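Local coordinates for vacuolar-sorting protein BRO1 (Saccharomyces cerevisiae, PDB 1ZB1) that helps concentrate and sort cargo proteins of the multivesicular body for intralumenal vesicles and recruits the DOA4 deubiquitinase to endosomes, at residues A[77-82]-A[119-124]; A[124-129]-A[347-352]. All coordinates share one frame; numbering follows the deposited sequence.

Contact 1. Residues A[77-82]-A[119-124]; sequences SFLEHL and AFEKSC
Glu80 and Lys122 meet because each chain bends partway along. Glu80 has CG anti to its own N (chi1 -170°) and turns at chi2, while Lys122 starts beside its N and kinks at chi3 (55°). The two residues belong to neighbouring, roughly antiparallel helices, 65-86 and 118-139, in the largely helical Bro1 domain. The short helical segments cross at 150° with axes 10.0 Å apart. The ammonium NZ of Lys122 gives a hydrogen bond to OE1 of Glu80 at 3.0 Å, forming a buried salt bridge. NZ approaches OE1 from the syn side, somewhat out of the carboxylate plane. Tyr83, on the same helix as Glu80, adds a cation-pi contact to Lys122, so the buried charge has two kinds of partner. Beside the salt bridge, aliphatic parts of the side chains pack together. CB of Leu79 lies 3.8 Å from CG of Lys122, and the two side chains run past each other in opposite directions. Glu121 crosses Leu79 at about a right angle and presents its CG methylene. Its carboxylate turns to other partners: Trp99, Tyr75 and a salt bridge with Arg56. The methyl CD2 of Leu79 rests 3.7 Å from CG of Glu121.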
ATOM      1  N   SER A  77       4.233   3.629 -19.660  1.00 17.62           N
ATOM      2  CA  SER A  77       5.131   4.557 -20.349  1.00 18.34           C
ATOM      3  C   SER A  77       4.594   4.860 -21.740  1.00 17.16           C
ATOM      4  O   SER A  77       4.592   6.011 -22.170  1.00 17.70           O
ATOM      5  CB  SER A  77       6.553   3.988 -20.461  1.00 20.81           C
ATOM      6  OG  SER A  77       7.168   3.907 -19.186  1.00 25.78           O
ATOM      7  N   PHE A  78       4.139   3.826 -22.442  1.00 15.83           N
ATOM      8  CA  PHE A  78       3.587   4.000 -23.784  1.00 15.26           C
ATOM      9  C   PHE A  78       2.428   4.987 -23.727  1.00 17.72           C
ATOM     10  O   PHE A  78       2.320   5.893 -24.554  1.00 17.57           O
ATOM     11  CB  PHE A  78       3.061   2.671 -24.334  1.00 15.55           C
ATOM     12  CG  PHE A  78       2.230   2.832 -25.580  1.00 15.60           C
ATOM     13  CD1 PHE A  78       2.835   2.975 -26.823  1.00 16.56           C
ATOM     14  CD2 PHE A  78       0.842   2.921 -25.496  1.00 14.16           C
ATOM     15  CE1 PHE A  78       2.072   3.206 -27.973  1.00 17.88           C
ATOM     16  CE2 PHE A  78       0.074   3.152 -26.640  1.00 13.85           C
ATOM     17  CZ  PHE A  78       0.691   3.296 -27.878  1.00 16.11           C
ATOM     18  N   LEU A  79       1.555   4.778 -22.748  1.00 17.45           N
ATOM     19  CA  LEU A  79       0.374   5.619 -22.542  1.00 18.98           C
ATOM     20  C   LEU A  79       0.722   7.058 -22.188  1.00 19.91           C
ATOM     21  O   LEU A  79       0.074   7.993 -22.664  1.00 20.18           O
ATOM     22  CB  LEU A  79      -0.481   5.046 -21.411  1.00 19.51           C
ATOM     23  CG  LEU A  79      -1.690   4.136 -21.634  1.00 22.51           C
ATOM     24  CD1 LEU A  79      -1.767   3.581 -23.048  1.00 18.42           C
ATOM     25  CD2 LEU A  79      -1.632   3.045 -20.594  1.00 17.57           C
ATOM     26  N   GLU A  80       1.722   7.231 -21.328  1.00 20.28           N
ATOM     27  CA  GLU A  80       2.122   8.565 -20.901  1.00 22.59           C
ATOM     28  C   GLU A  80       2.656   9.381 -22.082  1.00 22.62           C
ATOM     29  O   GLU A  80       2.302  10.554 -22.246  1.00 22.19           O
ATOM     30  CB  GLU A  80       3.169   8.477 -19.780  1.00 22.13           C
ATOM     31  CG  GLU A  80       3.472   9.811 -19.118  1.00 26.29           C
ATOM     32  CD  GLU A  80       2.263  10.411 -18.414  1.00 30.32           C
ATOM     33  OE1 GLU A  80       1.187  10.526 -19.046  1.00 33.10           O
ATOM     34  OE2 GLU A  80       2.390  10.781 -17.231  1.00 32.43           O
ATOM     35  N   HIS A  81       3.503   8.766 -22.902  1.00 23.00           N
ATOM     36  CA  HIS A  81       4.040   9.455 -24.071  1.00 23.62           C
ATOM     37  C   HIS A  81       2.925   9.745 -25.077  1.00 23.26           C
ATOM     38  O   HIS A  81       2.944  10.777 -25.747  1.00 23.05           O
ATOM     39  CB  HIS A  81       5.132   8.621 -24.751  1.00 23.97           C
ATOM     40  CG  HIS A  81       6.464   8.690 -24.071  1.00 26.50           C
ATOM     41  ND1 HIS A  81       7.008   7.623 -23.385  1.00 26.41           N
ATOM     42  CD2 HIS A  81       7.369   9.694 -23.983  1.00 25.70           C
ATOM     43  CE1 HIS A  81       8.190   7.968 -22.904  1.00 25.86           C
ATOM     44  NE2 HIS A  81       8.431   9.219 -23.251  1.00 26.58           N
ATOM     45  N   LEU A  82       1.965   8.827 -25.188  1.00 22.74           N
ATOM     46  CA  LEU A  82       0.843   9.007 -26.106  1.00 23.32           C
ATOM     47  C   LEU A  82       0.033  10.213 -25.639  1.00 24.37           C
ATOM     48  O   LEU A  82      -0.405  11.040 -26.445  1.00 23.89           O
ATOM     49  CB  LEU A  82      -0.052   7.761 -26.115  1.00 23.85           C
ATOM     50  CG  LEU A  82      -1.280   7.790 -27.035  1.00 23.55           C
ATOM     51  CD1 LEU A  82      -0.852   8.000 -28.481  1.00 22.38           C
ATOM     52  CD2 LEU A  82      -2.045   6.481 -26.900  1.00 25.18           C
ATOM     53  N   ALA A 119      -6.797   8.814 -19.795  1.00 19.09           N
ATOM     54  CA  ALA A 119      -6.760   8.870 -18.331  1.00 18.85           C
ATOM     55  C   ALA A 119      -7.376   7.620 -17.696  1.00 20.50           C
ATOM     56  O   ALA A 119      -6.919   7.161 -16.643  1.00 20.71           O
ATOM     57  CB  ALA A 119      -7.494  10.123 -17.824  1.00 20.98           C
ATOM     58  N   PHE A 120      -8.420   7.078 -18.320  1.00 17.05           N
ATOM     59  CA  PHE A 120      -9.073   5.878 -17.794  1.00 15.31           C
ATOM     60  C   PHE A 120      -8.106   4.687 -17.907  1.00 16.01           C
ATOM     61  O   PHE A 120      -7.862   3.983 -16.925  1.00 14.95           O
ATOM     62  CB  PHE A 120     -10.365   5.592 -18.579  1.00 16.61           C
ATOM     63  CG  PHE A 120     -11.154   4.406 -18.067  1.00 16.59           C
ATOM     64  CD1 PHE A 120     -11.535   4.325 -16.729  1.00 15.96           C
ATOM     65  CD2 PHE A 120     -11.550   3.388 -18.934  1.00 18.01           C
ATOM     66  CE1 PHE A 120     -12.301   3.251 -16.256  1.00 16.38           C
ATOM     67  CE2 PHE A 120     -12.320   2.304 -18.471  1.00 17.96           C
ATOM     68  CZ  PHE A 120     -12.693   2.241 -17.129  1.00 16.65           C
ATOM     69  N   GLU A 121      -7.547   4.479 -19.097  1.00 15.41           N
ATOM     70  CA  GLU A 121      -6.608   3.370 -19.324  1.00 15.58           C
ATOM     71  C   GLU A 121      -5.375   3.518 -18.412  1.00 16.12           C
ATOM     72  O   GLU A 121      -4.902   2.537 -17.835  1.00 14.31           O
ATOM     73  CB  GLU A 121      -6.193   3.312 -20.808  1.00 13.14           C
ATOM     74  CG  GLU A 121      -5.214   2.174 -21.173  1.00 13.73           C
ATOM     75  CD  GLU A 121      -5.884   0.818 -21.391  1.00 16.69           C
ATOM     76  OE1 GLU A 121      -6.940   0.552 -20.788  1.00 17.72           O
ATOM     77  OE2 GLU A 121      -5.338   0.004 -22.170  1.00 18.45           O
ATOM     78  N   LYS A 122      -4.885   4.748 -18.257  1.00 16.27           N
ATOM     79  CA  LYS A 122      -3.733   5.030 -17.399  1.00 18.01           C
ATOM     80  C   LYS A 122      -4.014   4.749 -15.924  1.00 18.00           C
ATOM     81  O   LYS A 122      -3.271   4.019 -15.268  1.00 18.23           O
ATOM     82  CB  LYS A 122      -3.307   6.501 -17.526  1.00 18.04           C
ATOM     83  CG  LYS A 122      -2.464   6.824 -18.743  1.00 15.90           C
ATOM     84  CD  LYS A 122      -2.357   8.336 -18.967  1.00 18.72           C
ATOM     85  CE  LYS A 122      -1.834   9.068 -17.734  1.00 22.58           C
ATOM     86  NZ  LYS A 122      -1.636  10.526 -17.987  1.00 22.88           N
ATOM     87  N   SER A 123      -5.081   5.345 -15.398  1.00 16.24           N
ATOM     88  CA  SER A 123      -5.425   5.172 -13.992  1.00 16.68           C
ATOM     89  C   SER A 123      -5.619   3.706 -13.611  1.00 14.66           C
ATOM     90  O   SER A 123      -5.143   3.267 -12.556  1.00 14.23           O
ATOM     91  CB  SER A 123      -6.688   5.985 -13.643  1.00 18.05           C
ATOM     92  OG  SER A 123      -7.810   5.566 -14.398  1.00 33.63           O
ATOM     93  N   CYS A 124      -6.307   2.946 -14.459  1.00 13.11           N
ATOM     94  CA  CYS A 124      -6.543   1.535 -14.161  1.00 15.84           C
ATOM     95  C   CYS A 124      -5.232   0.738 -14.166  1.00 16.15           C
ATOM     96  O   CYS A 124      -5.007  -0.119 -13.307  1.00 15.72           O
ATOM     97  CB  CYS A 124      -7.541   0.943 -15.156  1.00 16.33           C
ATOM     98  SG  CYS A 124      -9.255   1.507 -14.890  1.00 18.60           S
TER

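Contact 2. Residues A[124-129]-A[347-352]; sequences CTLFNI and PTWEKI
Leu126 lies over one face of the Trp349 indole. Its methyl CD1 sits above the six-membered ring, 3.6 Å from the centroid and only 7° off the normal, a CH-pi contact. All six atoms of that ring are at similar distances from the methyl, with CH2 the nearest at 3.7 Å. The other methyl, CD2, spreads toward the pyrrole part and comes within 4.0 Å of NE1 of Trp349. With CG of Leu126 anti to N (chi1 176°) and chi2 near 51°, both methyls face the indole. Ile129, one helical turn further on, brings its CD1 obliquely to the far end of the ring, 4.0 Å from CH2 of Trp349. Its side chain crosses the indole at about a right angle. This is apolar packing inside the helical Bro1 domain, where the first turn of helix 349-371 meets the middle of helix 118-139. The nearest CA atoms, of Leu126 and Trp349, are 9.7 Å apart, and the indole and the aliphatic side chains bridge the gap. Tyr76 meets the same indole edge-to-face, and the ring of Tyr161 meets it too, so helices 65-86 and 146-165 also pack around it. Trp349 is the first residue of its helix. Just before it, Thr348 takes the N-cap position, and its OG1 accepts a hydrogen bond from N of Lys351 at 3.1 Å.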
ATOM      1  N   CYS A 124      -6.307   2.946 -14.459  1.00 13.11           N
ATOM      2  CA  CYS A 124      -6.543   1.535 -14.161  1.00 15.84           C
ATOM      3  C   CYS A 124      -5.232   0.738 -14.166  1.00 16.15           C
ATOM      4  O   CYS A 124      -5.007  -0.119 -13.307  1.00 15.72           O
ATOM      5  CB  CYS A 124      -7.541   0.943 -15.156  1.00 16.33           C
ATOM      6  SG  CYS A 124      -9.255   1.507 -14.890  1.00 18.60           S
ATOM      7  N   THR A 125      -4.373   1.023 -15.135  1.00 16.05           N
ATOM      8  CA  THR A 125      -3.085   0.352 -15.220  1.00 15.40           C
ATOM      9  C   THR A 125      -2.230   0.674 -13.976  1.00 15.45           C
ATOM     10  O   THR A 125      -1.605  -0.214 -13.394  1.00 13.18           O
ATOM     11  CB  THR A 125      -2.326   0.793 -16.496  1.00 17.84           C
ATOM     12  OG1 THR A 125      -3.004   0.290 -17.655  1.00 28.29           O
ATOM     13  CG2 THR A 125      -0.895   0.265 -16.474  1.00  7.05           C
ATOM     14  N   LEU A 126      -2.205   1.942 -13.568  1.00 15.73           N
ATOM     15  CA  LEU A 126      -1.411   2.337 -12.397  1.00 14.90           C
ATOM     16  C   LEU A 126      -1.970   1.728 -11.110  1.00 14.50           C
ATOM     17  O   LEU A 126      -1.226   1.429 -10.169  1.00 14.37           O
ATOM     18  CB  LEU A 126      -1.337   3.869 -12.292  1.00 17.21           C
ATOM     19  CG  LEU A 126      -0.616   4.452 -11.067  1.00 19.31           C
ATOM     20  CD1 LEU A 126       0.768   3.822 -10.899  1.00 17.58           C
ATOM     21  CD2 LEU A 126      -0.496   5.960 -11.247  1.00 15.37           C
ATOM     22  N   PHE A 127      -3.282   1.539 -11.062  1.00 15.52           N
ATOM     23  CA  PHE A 127      -3.895   0.916  -9.893  1.00 14.37           C
ATOM     24  C   PHE A 127      -3.318  -0.506  -9.768  1.00 12.67           C
ATOM     25  O   PHE A 127      -2.949  -0.959  -8.677  1.00 12.90           O
ATOM     26  CB  PHE A 127      -5.419   0.855 -10.072  1.00 13.22           C
ATOM     27  CG  PHE A 127      -6.150   0.253  -8.900  1.00 17.30           C
ATOM     28  CD1 PHE A 127      -6.278  -1.126  -8.772  1.00 15.36           C
ATOM     29  CD2 PHE A 127      -6.703   1.076  -7.914  1.00 17.23           C
ATOM     30  CE1 PHE A 127      -6.945  -1.690  -7.682  1.00 15.71           C
ATOM     31  CE2 PHE A 127      -7.374   0.530  -6.812  1.00 17.26           C
ATOM     32  CZ  PHE A 127      -7.498  -0.855  -6.691  1.00 17.46           C
ATOM     33  N   ASN A 128      -3.241  -1.211 -10.892  1.00 13.61           N
ATOM     34  CA  ASN A 128      -2.700  -2.569 -10.875  1.00 14.27           C
ATOM     35  C   ASN A 128      -1.200  -2.579 -10.565  1.00 14.76           C
ATOM     36  O   ASN A 128      -0.707  -3.487  -9.898  1.00 16.52           O
ATOM     37  CB  ASN A 128      -3.009  -3.279 -12.206  1.00 14.32           C
ATOM     38  CG  ASN A 128      -4.450  -3.793 -12.264  1.00 17.22           C
ATOM     39  OD1 ASN A 128      -5.152  -3.790 -11.252  1.00 16.37           O
ATOM     40  ND2 ASN A 128      -4.890  -4.241 -13.437  1.00 17.42           N
ATOM     41  N   ILE A 129      -0.478  -1.565 -11.035  1.00 16.31           N
ATOM     42  CA  ILE A 129       0.956  -1.459 -10.761  1.00 14.24           C
ATOM     43  C   ILE A 129       1.154  -1.372  -9.239  1.00 15.92           C
ATOM     44  O   ILE A 129       2.019  -2.045  -8.660  1.00 14.89           O
ATOM     45  CB  ILE A 129       1.549  -0.202 -11.444  1.00 14.11           C
ATOM     46  CG1 ILE A 129       1.687  -0.451 -12.951  1.00 15.20           C
ATOM     47  CG2 ILE A 129       2.900   0.153 -10.831  1.00 13.76           C
ATOM     48  CD1 ILE A 129       2.121   0.772 -13.750  1.00 16.64           C
ATOM     49  N   PRO A 347       9.143   7.691  -2.618  1.00 31.23           N
ATOM     50  CA  PRO A 347       9.671   8.371  -3.800  1.00 31.54           C
ATOM     51  C   PRO A 347       8.465   8.856  -4.597  1.00 30.25           C
ATOM     52  O   PRO A 347       7.336   8.482  -4.290  1.00 30.12           O
ATOM     53  CB  PRO A 347      10.433   7.261  -4.505  1.00 31.93           C
ATOM     54  CG  PRO A 347       9.555   6.079  -4.253  1.00 32.18           C
ATOM     55  CD  PRO A 347       9.200   6.227  -2.788  1.00 32.33           C
ATOM     56  N   THR A 348       8.674   9.696  -5.600  1.00 30.19           N
ATOM     57  CA  THR A 348       7.530  10.156  -6.387  1.00 30.77           C
ATOM     58  C   THR A 348       7.191   9.095  -7.432  1.00 27.83           C
ATOM     59  O   THR A 348       8.053   8.300  -7.804  1.00 24.64           O
ATOM     60  CB  THR A 348       7.836  11.479  -7.119  1.00 33.70           C
ATOM     61  OG1 THR A 348       9.015  11.318  -7.915  1.00 41.11           O
ATOM     62  CG2 THR A 348       8.036  12.615  -6.119  1.00 32.94           C
ATOM     63  N   TRP A 349       5.936   9.063  -7.881  1.00 25.81           N
ATOM     64  CA  TRP A 349       5.525   8.114  -8.919  1.00 25.21           C
ATOM     65  C   TRP A 349       6.373   8.441 -10.141  1.00 25.42           C
ATOM     66  O   TRP A 349       6.808   7.549 -10.868  1.00 24.83           O
ATOM     67  CB  TRP A 349       4.033   8.279  -9.264  1.00 22.29           C
ATOM     68  CG  TRP A 349       3.628   7.733 -10.638  1.00 19.57           C
ATOM     69  CD1 TRP A 349       2.975   8.417 -11.629  1.00 18.33           C
ATOM     70  CD2 TRP A 349       3.867   6.412 -11.159  1.00 18.66           C
ATOM     71  NE1 TRP A 349       2.796   7.608 -12.735  1.00 15.38           N
ATOM     72  CE2 TRP A 349       3.333   6.376 -12.472  1.00 18.05           C
ATOM     73  CE3 TRP A 349       4.485   5.257 -10.647  1.00 18.54           C
ATOM     74  CZ2 TRP A 349       3.396   5.230 -13.280  1.00 16.83           C
ATOM     75  CZ3 TRP A 349       4.546   4.115 -11.456  1.00 15.57           C
ATOM     76  CH2 TRP A 349       4.005   4.114 -12.755  1.00 17.65           C
ATOM     77  N   GLU A 350       6.611   9.736 -10.346  1.00 25.76           N
ATOM     78  CA  GLU A 350       7.416  10.210 -11.469  1.00 27.16           C
ATOM     79  C   GLU A 350       8.794   9.545 -11.506  1.00 25.32           C
ATOM     80  O   GLU A 350       9.275   9.160 -12.573  1.00 24.71           O
ATOM     81  CB  GLU A 350       7.587  11.733 -11.403  1.00 31.54           C
ATOM     82  CG  GLU A 350       6.319  12.548 -11.678  1.00 36.95           C
ATOM     83  CD  GLU A 350       5.392  12.669 -10.471  1.00 40.80           C
ATOM     84  OE1 GLU A 350       4.444  13.483 -10.537  1.00 42.16           O
ATOM     85  OE2 GLU A 350       5.600  11.961  -9.462  1.00 41.59           O
ATOM     86  N   LYS A 351       9.422   9.412 -10.340  1.00 23.88           N
ATOM     87  CA  LYS A 351      10.740   8.791 -10.245  1.00 23.68           C
ATOM     88  C   LYS A 351      10.688   7.275 -10.431  1.00 22.95           C
ATOM     89  O   LYS A 351      11.645   6.670 -10.908  1.00 20.72           O
ATOM     90  CB  LYS A 351      11.389   9.131  -8.899  1.00 27.48           C
ATOM     91  CG  LYS A 351      11.729  10.608  -8.748  1.00 33.21           C
ATOM     92  CD  LYS A 351      12.443  10.891  -7.433  1.00 39.61           C
ATOM     93  CE  LYS A 351      12.777  12.375  -7.290  1.00 40.70           C
ATOM     94  NZ  LYS A 351      13.559  12.657  -6.050  1.00 42.46           N
ATOM     95  N   ILE A 352       9.576   6.658 -10.043  1.00 20.48           N
ATOM     96  CA  ILE A 352       9.424   5.215 -10.202  1.00 19.20           C
ATOM     97  C   ILE A 352       9.262   4.891 -11.691  1.00 19.67           C
ATOM     98  O   ILE A 352       9.820   3.917 -12.196  1.00 19.28           O
ATOM     99  CB  ILE A 352       8.179   4.698  -9.435  1.00 20.81           C
ATOM    100  CG1 ILE A 352       8.455   4.693  -7.926  1.00 21.12           C
ATOM    101  CG2 ILE A 352       7.802   3.302  -9.923  1.00 19.90           C
ATOM    102  CD1 ILE A 352       7.230   4.372  -7.073  1.00 20.72           C
TER

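Overall arrangement
Both contacts use helix 118-139, and they share Cys124. Contact 1 joins its start to helix 65-86. Contact 2 joins the next turns to helix 349-371. Their centres are about 11 Å apart, and they touch where Leu79 CD2 lies 4.3 Å from Thr125 OG1. Along the chain they come in series: contact 1 spans a short region with a two-stranded antiparallel sheet, whereas contact 2 brings together segments 218 residues apart. Helix 65-86 also packs against helix 349-371 through Ser77 and His81. The three helices thus pack together through buried side chains, which ties the last modelled helix of the Bro1 domain to two early ones.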